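Local coordinates for AtGH3.15 acyl acid amido synthetase (Arabidopsis thaliana, PDB 6E1Q), which conjugates amino acids, chiefly glutamine, to the auxin precursor indole-3-butyric acid and to the herbicide 2,4-DB in an ATP-dependent reaction, at residues 296-301 with 323-328; 335-340 with 347-352; 140-145 with 213-218. All blocks are in the same frame, centred on the assembly; numbering follows the deposited sequence.

Interaction 1 (296-301 with 323-328). With CFA ((2,4-dichlorophenoxy)acetic acid), chain C; CFA ((2,4-dichlorophenoxy)acetic acid), chain D.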
loop_
_atom_site.group_PDB
_atom_site.type_symbol
_atom_site.label_atom_id
_atom_site.label_comp_id
_atom_site.label_asym_id
_atom_site.label_seq_id
_atom_site.Cartn_x
_atom_site.Cartn_y
_atom_site.Cartn_z
ATOM N N CYS A 296 -6.645 2.135 16.959
ATOM C CA CYS A 296 -5.599 1.551 16.135
ATOM C C CYS A 296 -5.386 2.455 14.930
ATOM O O CYS A 296 -6.192 3.339 14.635
ATOM C CB CYS A 296 -5.955 0.126 15.687
ATOM S SG CYS A 296 -7.310 0.078 14.522
ATOM N N ILE A 297 -4.271 2.221 14.251
ATOM C CA ILE A 297 -3.892 2.939 13.050
ATOM C C ILE A 297 -3.724 1.893 11.967
ATOM O O ILE A 297 -2.798 1.080 12.031
ATOM C CB ILE A 297 -2.602 3.737 13.240
ATOM C CG1 ILE A 297 -2.812 4.832 14.282
ATOM C CG2 ILE A 297 -2.124 4.272 11.874
ATOM C CD1 ILE A 297 -1.524 5.392 14.818
ATOM N N GLU A 298 -4.604 1.931 10.968
ATOM C CA GLU A 298 -4.719 0.889 9.959
ATOM C C GLU A 298 -4.106 1.392 8.661
ATOM O O GLU A 298 -4.528 2.431 8.136
ATOM C CB GLU A 298 -6.191 0.505 9.756
ATOM C CG GLU A 298 -6.430 -0.419 8.560
ATOM C CD GLU A 298 -6.022 -1.871 8.832
ATOM O OE1 GLU A 298 -6.213 -2.352 9.967
ATOM O OE2 GLU A 298 -5.491 -2.529 7.911
ATOM N N SER A 299 -3.105 0.666 8.151
ATOM C CA SER A 299 -2.497 0.970 6.855
ATOM C C SER A 299 -1.572 -0.170 6.466
ATOM O O SER A 299 -1.238 -1.032 7.282
ATOM C CB SER A 299 -1.696 2.277 6.892
ATOM O OG SER A 299 -0.514 2.097 7.677
ATOM N N ILE A 300 -1.123 -0.140 5.216
ATOM C CA ILE A 300 -0.118 -1.100 4.774
ATOM C C ILE A 300 1.216 -0.752 5.431
ATOM O O ILE A 300 1.711 0.377 5.311
ATOM C CB ILE A 300 -0.023 -1.121 3.245
ATOM C CG1 ILE A 300 -1.340 -1.661 2.677
ATOM C CG2 ILE A 300 1.163 -1.976 2.789
ATOM C CD1 ILE A 300 -1.484 -1.439 1.188
ATOM N N ILE A 301 1.791 -1.720 6.151
ATOM C CA ILE A 301 3.059 -1.565 6.849
ATOM C C ILE A 301 4.061 -2.645 6.459
ATOM O O ILE A 301 5.069 -2.817 7.138
ATOM C CB ILE A 301 2.863 -1.559 8.379
ATOM C CG1 ILE A 301 2.195 -2.871 8.829
ATOM C CG2 ILE A 301 2.111 -0.318 8.824
ATOM C CD1 ILE A 301 1.675 -2.860 10.275
ATOM N N SER A 323 -2.417 -3.943 10.145
ATOM C CA SER A 323 -2.513 -4.167 8.705
ATOM C C SER A 323 -3.408 -5.394 8.554
ATOM O O SER A 323 -2.970 -6.533 8.757
ATOM C CB SER A 323 -1.137 -4.356 8.068
ATOM O OG SER A 323 -1.247 -4.612 6.673
ATOM N N SER A 324 -4.664 -5.154 8.207
ATOM C CA SER A 324 -5.687 -6.188 8.267
ATOM C C SER A 324 -5.911 -6.912 6.949
ATOM O O SER A 324 -6.480 -8.009 6.961
ATOM C CB SER A 324 -7.018 -5.574 8.703
ATOM O OG SER A 324 -6.915 -5.088 10.018
ATOM N N PHE A 325 -5.520 -6.319 5.822
ATOM C CA PHE A 325 -5.998 -6.768 4.523
ATOM C C PHE A 325 -4.854 -6.956 3.546
ATOM O O PHE A 325 -3.955 -6.115 3.461
ATOM C CB PHE A 325 -6.992 -5.778 3.917
ATOM C CG PHE A 325 -8.026 -5.269 4.888
ATOM C CD1 PHE A 325 -9.176 -6.006 5.145
ATOM C CD2 PHE A 325 -7.868 -4.036 5.510
ATOM C CE1 PHE A 325 -10.143 -5.537 6.022
ATOM C CE2 PHE A 325 -8.832 -3.560 6.389
ATOM C CZ PHE A 325 -9.971 -4.312 6.644
ATOM N N TYR A 326 -4.918 -8.050 2.783
ATOM C CA TYR A 326 -4.000 -8.283 1.672
ATOM C C TYR A 326 -4.845 -8.429 0.412
ATOM O O TYR A 326 -5.617 -9.390 0.275
ATOM C CB TYR A 326 -3.113 -9.511 1.891
ATOM C CG TYR A 326 -2.309 -9.829 0.653
ATOM C CD1 TYR A 326 -1.417 -8.897 0.128
ATOM C CD2 TYR A 326 -2.468 -11.025 -0.012
ATOM C CE1 TYR A 326 -0.702 -9.156 -1.025
ATOM C CE2 TYR A 326 -1.748 -11.305 -1.166
ATOM C CZ TYR A 326 -0.873 -10.371 -1.670
ATOM O OH TYR A 326 -0.178 -10.659 -2.825
ATOM N N GLY A 327 -4.701 -7.475 -0.500
ATOM C CA GLY A 327 -5.514 -7.445 -1.704
ATOM C C GLY A 327 -4.901 -6.575 -2.781
ATOM O O GLY A 327 -3.858 -5.946 -2.595
ATOM N N SER A 328 -5.566 -6.553 -3.930
ATOM C CA SER A 328 -5.110 -5.780 -5.074
ATOM C C SER A 328 -6.338 -5.464 -5.901
ATOM O O SER A 328 -7.419 -6.001 -5.652
ATOM C CB SER A 328 -4.064 -6.538 -5.905
ATOM O OG SER A 328 -4.648 -7.702 -6.475
HETATM C C1 CFA C . -9.744 1.687 7.588
HETATM C C2 CFA C . -9.605 0.436 6.725
HETATM C "C1'" CFA C . -8.165 1.347 5.054
HETATM C "C2'" CFA C . -6.944 1.397 4.397
HETATM C "C3'" CFA C . -6.748 2.318 3.397
HETATM C "C4'" CFA C . -7.758 3.181 3.058
HETATM C "C5'" CFA C . -8.977 3.145 3.692
HETATM CL CL3 CFA C . -5.588 0.307 4.793
HETATM C "C6'" CFA C . -9.178 2.221 4.688
HETATM O O1 CFA C . -10.885 2.119 7.893
HETATM O O2 CFA C . -8.716 2.294 7.967
HETATM O "O1'" CFA C . -8.366 0.410 6.073
HETATM CL CL4 CFA C . -7.470 4.355 1.774
HETATM C C1 CFA D . -7.807 -3.817 0.211
HETATM C C2 CFA D . -8.342 -2.603 0.977
HETATM C "C1'" CFA D . -10.337 -1.965 2.142
HETATM C "C2'" CFA D . -10.669 -0.658 1.800
HETATM C "C3'" CFA D . -11.306 0.158 2.727
HETATM C "C4'" CFA D . -11.615 -0.330 3.988
HETATM C "C5'" CFA D . -11.289 -1.632 4.323
HETATM CL CL3 CFA D . -10.283 -0.014 0.175
HETATM C "C6'" CFA D . -10.657 -2.445 3.401
HETATM O O1 CFA D . -8.224 -4.962 0.513
HETATM O O2 CFA D . -6.955 -3.697 -0.713
HETATM O "O1'" CFA D . -9.704 -2.823 1.229
HETATM CL CL4 CFA D . -12.436 0.702 5.195
#
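The crossover from strand 297-298 through helix 309-316 to strand 321-327, a beta-alpha-beta unit of the ANL-type adenylating fold, brings E298, of the ligand pocket, against S323 and S324, which lead into F325. E298 grips S324 with both oxygens: OE2 takes the backbone N of S324 at 2.8 Å through its syn lone pair, with an N-H...O angle of 161°, while OE1 accepts from S324 OG at 2.8 Å, also on the syn side but 32° out of the carboxylate plane. T322 OG1 bonds to OE1 as well, and these partners together fix the rotation of the group. A bend at chi2 (76°) turns the carboxylate toward S324 and leaves CG against the ligand of chain C, 3.3 Å from its ether O1'. On the far side of the corner at S299, CG1 of I301 packs 3.7 Å from CB of S323. The F325 ring is sandwiched: S324 CB sits near the rim of one face, and the second ligand, of chain D, places C6' over the centre of the other, 3.7 Å from CE2. F325 belongs to both the substrate and the ATP sites. S323 OG lies close to Y348 OH on strand 348-350 in an unusually short contact, strand 297-298 is bonded to strand 212-217, helix 112-132 packs on S324, and helix 220-243 lies against S299 and I301.

Interaction 2 (335-340 with 347-352)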
loop_
_atom_site.group_PDB
_atom_site.type_symbol
_atom_site.label_atom_id
_atom_site.label_comp_id
_atom_site.label_asym_id
_atom_site.label_seq_id
_atom_site.Cartn_x
_atom_site.Cartn_y
_atom_site.Cartn_z
ATOM N N VAL A 335 -6.733 -11.926 4.797
ATOM C CA VAL A 335 -6.896 -11.069 5.963
ATOM C C VAL A 335 -5.978 -11.538 7.081
ATOM O O VAL A 335 -5.522 -12.685 7.116
ATOM C CB VAL A 335 -8.355 -11.012 6.469
ATOM C CG1 VAL A 335 -9.201 -10.185 5.515
ATOM C CG2 VAL A 335 -8.920 -12.413 6.662
ATOM N N ASN A 336 -5.735 -10.634 8.018
ATOM C CA ASN A 336 -4.863 -10.906 9.157
ATOM C C ASN A 336 -5.734 -11.404 10.302
ATOM O O ASN A 336 -6.522 -10.645 10.870
ATOM C CB ASN A 336 -4.078 -9.639 9.496
ATOM C CG ASN A 336 -3.080 -9.807 10.643
ATOM O OD1 ASN A 336 -2.417 -8.824 11.015
ATOM N ND2 ASN A 336 -2.998 -10.976 11.231
ATOM N N PHE A 337 -5.605 -12.676 10.644
ATOM C CA PHE A 337 -6.391 -13.163 11.762
ATOM C C PHE A 337 -5.808 -12.794 13.120
ATOM O O PHE A 337 -6.410 -13.146 14.140
ATOM C CB PHE A 337 -6.561 -14.668 11.650
ATOM C CG PHE A 337 -7.726 -15.056 10.800
ATOM C CD1 PHE A 337 -8.992 -15.162 11.364
ATOM C CD2 PHE A 337 -7.570 -15.305 9.448
ATOM C CE1 PHE A 337 -10.080 -15.512 10.601
ATOM C CE2 PHE A 337 -8.671 -15.657 8.668
ATOM C CZ PHE A 337 -9.924 -15.757 9.249
ATOM N N ASN A 338 -4.683 -12.078 13.169
ATOM C CA ASN A 338 -4.096 -11.612 14.428
ATOM C C ASN A 338 -3.735 -10.140 14.292
ATOM O O ASN A 338 -2.555 -9.775 14.261
ATOM C CB ASN A 338 -2.873 -12.444 14.815
ATOM C CG ASN A 338 -2.342 -12.080 16.189
ATOM O OD1 ASN A 338 -3.021 -11.407 16.963
ATOM N ND2 ASN A 338 -1.130 -12.527 16.499
ATOM N N PRO A 339 -4.739 -9.264 14.241
ATOM C CA PRO A 339 -4.478 -7.873 13.819
ATOM C C PRO A 339 -3.592 -7.084 14.772
ATOM O O PRO A 339 -2.931 -6.140 14.330
ATOM C CB PRO A 339 -5.885 -7.262 13.718
ATOM C CG PRO A 339 -6.796 -8.204 14.506
ATOM C CD PRO A 339 -6.176 -9.561 14.398
ATOM N N LEU A 340 -3.542 -7.440 16.053
ATOM C CA LEU A 340 -2.701 -6.749 17.027
ATOM C C LEU A 340 -1.302 -7.349 17.158
ATOM O O LEU A 340 -0.577 -6.985 18.086
ATOM C CB LEU A 340 -3.387 -6.727 18.397
ATOM C CG LEU A 340 -4.659 -5.862 18.432
ATOM C CD1 LEU A 340 -5.248 -5.789 19.853
ATOM C CD2 LEU A 340 -4.414 -4.466 17.851
ATOM N N SER A 347 0.977 -11.691 9.075
ATOM C CA SER A 347 0.738 -12.746 8.098
ATOM C C SER A 347 -0.722 -12.723 7.666
ATOM O O SER A 347 -1.613 -12.510 8.491
ATOM C CB SER A 347 1.073 -14.136 8.658
ATOM O OG SER A 347 2.391 -14.510 8.334
ATOM N N TYR A 348 -0.968 -12.996 6.384
ATOM C CA TYR A 348 -2.309 -12.925 5.807
ATOM C C TYR A 348 -2.803 -14.313 5.432
ATOM O O TYR A 348 -2.130 -15.046 4.698
ATOM C CB TYR A 348 -2.317 -12.017 4.583
ATOM C CG TYR A 348 -1.849 -10.609 4.852
ATOM C CD1 TYR A 348 -2.673 -9.695 5.514
ATOM C CD2 TYR A 348 -0.604 -10.170 4.405
ATOM C CE1 TYR A 348 -2.261 -8.374 5.742
ATOM C CE2 TYR A 348 -0.170 -8.856 4.629
ATOM C CZ TYR A 348 -1.003 -7.962 5.297
ATOM O OH TYR A 348 -0.581 -6.664 5.515
ATOM N N THR A 349 -3.976 -14.667 5.934
ATOM C CA THR A 349 -4.614 -15.925 5.605
ATOM C C THR A 349 -5.429 -15.733 4.331
ATOM O O THR A 349 -6.253 -14.823 4.258
ATOM C CB THR A 349 -5.524 -16.347 6.752
ATOM O OG1 THR A 349 -4.757 -16.475 7.959
ATOM C CG2 THR A 349 -6.207 -17.671 6.433
ATOM N N ILE A 350 -5.197 -16.584 3.330
ATOM C CA ILE A 350 -5.945 -16.500 2.076
ATOM C C ILE A 350 -7.380 -16.944 2.307
ATOM O O ILE A 350 -7.640 -17.938 2.995
ATOM C CB ILE A 350 -5.264 -17.349 0.989
ATOM C CG1 ILE A 350 -3.838 -16.854 0.743
ATOM C CG2 ILE A 350 -6.050 -17.310 -0.297
ATOM C CD1 ILE A 350 -3.763 -15.398 0.314
ATOM N N ILE A 351 -8.334 -16.192 1.761
ATOM C CA ILE A 351 -9.752 -16.461 1.978
ATOM C C ILE A 351 -10.289 -17.207 0.753
ATOM O O ILE A 351 -10.398 -16.602 -0.326
ATOM C CB ILE A 351 -10.535 -15.173 2.252
ATOM C CG1 ILE A 351 -9.984 -14.526 3.523
ATOM C CG2 ILE A 351 -12.010 -15.479 2.433
ATOM C CD1 ILE A 351 -10.082 -15.455 4.781
ATOM N N PRO A 352 -10.666 -18.487 0.888
ATOM C CA PRO A 352 -10.893 -19.344 -0.289
ATOM C C PRO A 352 -12.071 -18.959 -1.166
ATOM O O PRO A 352 -12.175 -19.485 -2.282
ATOM C CB PRO A 352 -11.160 -20.728 0.330
ATOM C CG PRO A 352 -10.679 -20.655 1.697
ATOM C CD PRO A 352 -10.735 -19.245 2.147
HETATM O O HOH W 1 -3.451 -14.325 9.551
#
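A water is held by three groups at the mouth of the 335-340 and 347-352 pair: it accepts from F337 N at 2.9 Å, donates to S347 O at 2.8 Å and lies 3.0 Å from T349 OG1. It bridges the chains just where N336 and F337 leave direct backbone pairing. Next to it V335 and T349 form an antiparallel hydrogen-bonded pair, T349 N to V335 O at 2.8 Å and V335 N to T349 O at 3.0 Å; the Y348 CA-H also leans on V335 O. The pair joins strands 332-335 and 348-350 as antiparallel neighbours across the short loop between them. Beside T349 the F337 ring turns its edge to it, CD2 lying 3.4 Å from OG1, and the two side chains cross at about a right angle. T349 OG1 stands anti to its carbonyl carbon (chi1 -59°), where it touches the F337 edge and the water from different, roughly perpendicular directions. CD1 of I351 reaches both V335 CG2, at 3.8 Å, and CE2 of F337, at 4.1 Å. Y416 stacks on the F337 ring, and helix 112-132 packs on V335, F337 and I351. Y348, an ATP-site residue, presents its ring edge to N336 N.

Interaction 3 (140-145 with 213-218). With CFA ((2,4-dichlorophenoxy)acetic acid), chain C.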
loop_
_atom_site.group_PDB
_atom_site.type_symbol
_atom_site.label_atom_id
_atom_site.label_comp_id
_atom_site.label_asym_id
_atom_site.label_seq_id
_atom_site.Cartn_x
_atom_site.Cartn_y
_atom_site.Cartn_z
ATOM N N LYS A 140 -15.974 6.217 14.976
ATOM C CA LYS A 140 -15.800 6.243 13.528
ATOM C C LYS A 140 -14.340 6.014 13.118
ATOM O O LYS A 140 -13.400 6.220 13.891
ATOM C CB LYS A 140 -16.279 7.570 12.938
ATOM C CG LYS A 140 -17.784 7.682 12.782
ATOM C CD LYS A 140 -18.210 9.112 12.999
ATOM C CE LYS A 140 -19.594 9.379 12.447
ATOM N NZ LYS A 140 -19.711 10.824 12.116
ATOM N N SER A 141 -14.173 5.590 11.867
ATOM C CA SER A 141 -12.867 5.433 11.236
ATOM C C SER A 141 -12.589 6.685 10.418
ATOM O O SER A 141 -13.283 6.962 9.436
ATOM C CB SER A 141 -12.827 4.185 10.351
ATOM O OG SER A 141 -12.900 3.005 11.123
ATOM N N LEU A 142 -11.586 7.447 10.829
ATOM C CA LEU A 142 -11.143 8.614 10.074
ATOM C C LEU A 142 -10.135 8.140 9.037
ATOM O O LEU A 142 -9.065 7.638 9.393
ATOM C CB LEU A 142 -10.530 9.652 11.008
ATOM C CG LEU A 142 -9.939 10.923 10.399
ATOM C CD1 LEU A 142 -11.021 11.734 9.658
ATOM C CD2 LEU A 142 -9.305 11.749 11.511
ATOM N N ILE A 143 -10.486 8.272 7.761
ATOM C CA ILE A 143 -9.717 7.693 6.669
ATOM C C ILE A 143 -9.129 8.838 5.867
ATOM O O ILE A 143 -9.862 9.667 5.319
ATOM C CB ILE A 143 -10.580 6.766 5.795
ATOM C CG1 ILE A 143 -10.883 5.464 6.547
ATOM C CG2 ILE A 143 -9.878 6.434 4.496
ATOM C CD1 ILE A 143 -12.039 4.692 5.967
ATOM N N PHE A 144 -7.805 8.891 5.816
ATOM C CA PHE A 144 -7.101 9.927 5.080
ATOM C C PHE A 144 -6.922 9.420 3.660
ATOM O O PHE A 144 -6.069 8.583 3.381
ATOM C CB PHE A 144 -5.777 10.262 5.752
ATOM C CG PHE A 144 -5.944 10.812 7.139
ATOM C CD1 PHE A 144 -6.546 12.038 7.336
ATOM C CD2 PHE A 144 -5.523 10.093 8.239
ATOM C CE1 PHE A 144 -6.710 12.554 8.604
ATOM C CE2 PHE A 144 -5.683 10.600 9.513
ATOM C CZ PHE A 144 -6.278 11.844 9.689
ATOM N N TYR A 145 -7.737 9.938 2.759
ATOM C CA TYR A 145 -7.729 9.481 1.384
ATOM C C TYR A 145 -8.432 10.541 0.578
ATOM O O TYR A 145 -9.527 10.962 0.955
ATOM C CB TYR A 145 -8.471 8.148 1.218
ATOM C CG TYR A 145 -8.359 7.619 -0.200
ATOM C CD1 TYR A 145 -7.244 6.898 -0.592
ATOM C CD2 TYR A 145 -9.348 7.869 -1.153
ATOM C CE1 TYR A 145 -7.117 6.415 -1.871
ATOM C CE2 TYR A 145 -9.220 7.393 -2.460
ATOM C CZ TYR A 145 -8.094 6.670 -2.806
ATOM O OH TYR A 145 -7.910 6.170 -4.077
ATOM N N ALA A 213 -12.637 6.347 16.376
ATOM C CA ALA A 213 -12.123 5.146 17.013
ATOM C C ALA A 213 -10.962 4.519 16.255
ATOM O O ALA A 213 -10.331 3.600 16.775
ATOM C CB ALA A 213 -13.241 4.102 17.184
ATOM N N ARG A 214 -10.642 5.004 15.064
ATOM C CA ARG A 214 -9.576 4.395 14.290
ATOM C C ARG A 214 -9.115 5.391 13.250
ATOM O O ARG A 214 -9.921 6.159 12.721
ATOM C CB ARG A 214 -10.050 3.089 13.632
ATOM C CG ARG A 214 -9.353 2.685 12.337
ATOM C CD ARG A 214 -9.768 1.255 11.925
ATOM N NE ARG A 214 -10.865 1.275 10.957
ATOM C CZ ARG A 214 -11.321 0.216 10.297
ATOM N NH1 ARG A 214 -10.776 -0.976 10.484
ATOM N NH2 ARG A 214 -12.332 0.354 9.451
ATOM N N LEU A 215 -7.815 5.377 12.980
ATOM C CA LEU A 215 -7.218 6.156 11.907
ATOM C C LEU A 215 -6.822 5.208 10.787
ATOM O O LEU A 215 -6.274 4.134 11.044
ATOM C CB LEU A 215 -5.985 6.911 12.400
ATOM C CG LEU A 215 -6.124 7.792 13.655
ATOM C CD1 LEU A 215 -4.759 8.349 14.035
ATOM C CD2 LEU A 215 -7.129 8.929 13.442
ATOM N N GLY A 216 -7.102 5.604 9.551
ATOM C CA GLY A 216 -6.783 4.779 8.402
ATOM C C GLY A 216 -6.223 5.605 7.267
ATOM O O GLY A 216 -6.534 6.791 7.110
ATOM N N ALA A 217 -5.390 4.950 6.472
ATOM C CA ALA A 217 -4.852 5.505 5.240
ATOM C C ALA A 217 -4.325 4.347 4.419
ATOM O O ALA A 217 -4.114 3.254 4.951
ATOM C CB ALA A 217 -3.742 6.530 5.524
ATOM N N PRO A 218 -4.094 4.548 3.124
ATOM C CA PRO A 218 -3.565 3.428 2.327
ATOM C C PRO A 218 -2.255 2.863 2.867
ATOM O O PRO A 218 -2.143 1.643 3.059
ATOM C CB PRO A 218 -3.403 4.040 0.927
ATOM C CG PRO A 218 -4.364 5.209 0.906
ATOM C CD PRO A 218 -4.355 5.754 2.305
HETATM C C1 CFA C . -9.744 1.687 7.588
HETATM C C2 CFA C . -9.605 0.436 6.725
HETATM C "C1'" CFA C . -8.165 1.347 5.054
HETATM C "C2'" CFA C . -6.944 1.397 4.397
HETATM C "C3'" CFA C . -6.748 2.318 3.397
HETATM C "C4'" CFA C . -7.758 3.181 3.058
HETATM C "C5'" CFA C . -8.977 3.145 3.692
HETATM CL CL3 CFA C . -5.588 0.307 4.793
HETATM C "C6'" CFA C . -9.178 2.221 4.688
HETATM O O1 CFA C . -10.885 2.119 7.893
HETATM O O2 CFA C . -8.716 2.294 7.967
HETATM O "O1'" CFA C . -8.366 0.410 6.073
HETATM CL CL4 CFA C . -7.470 4.355 1.774
#
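Strands 140-143 and 213-217 run parallel, their axes 4.6 Å apart at closest approach and 25° from aligned, with S141 paired to R214, L142 to L215 and I143 to G216. K140 O accepts from both A213 N and R214 N; further along, L142 bonds through N to R214 O and through O to G216 N, and F144 N closes the ladder on G216 O. The face bearing S141, I143 and R214 lines the pocket of the chain C ligand. R214 runs out extended and then bends at chi3 (96°), which lays its guanidinium beside S141: NE donates to OG at 2.7 Å, with OG 25° out of the guanidinium plane, and NH2 adds a weak bond to the same oxygen. The ligand carboxylate lies over one guanidinium face, offset toward the rim, its O1 2.8 Å from NH2. The positive charge would favour a carboxylate here, while S141 steadies the arginine from its edge. G216, lacking a side chain, lets ligand O2 come within 3.2 Å of its CA; I143 sets its CG2 obliquely against the rim of the chlorinated ring, 3.5 Å from C5'. At the strand ends P218 CG meets the edge of the Y145 ring, 3.7 Å from CD1, and both atoms touch the ligand chlorine CL4, which is 3.3 Å from P218 CG. On the opposite face L142 and L215 lie side by side, CD2 to CD2 at 4.1 Å. Helix 220-243 packs on F144 and A217 and helix 162-172 on Y145, whose hydroxyl bonds to T161; strand 181-183 flanks strand 140-143, and strand 297-298 flanks strand 212-217.

How the interactions relate
From the N terminus, interaction 3 closes first, joining 140-145 to 213-218 across 67 intervening residues; interaction 1 follows with a 21-residue link through helix 309-316, and interaction 2 closes the short loop of six residues between 335-340 and 347-352. The three lie in series, none nested or crossed. Strands 212-217 and 297-298 are neighbours, so E298 N reaches L215 O, and I300 N reaches P218 O, between interactions 3 and 1, which both touch the chain C ligand. Interaction 1 meets interaction 2 through S324 O and N336 N. Interactions 2 and 3 do not touch, their nearest atoms being about 9 Å apart; interaction 1, touching both, joins the strands beside the ligand to strand 348-350.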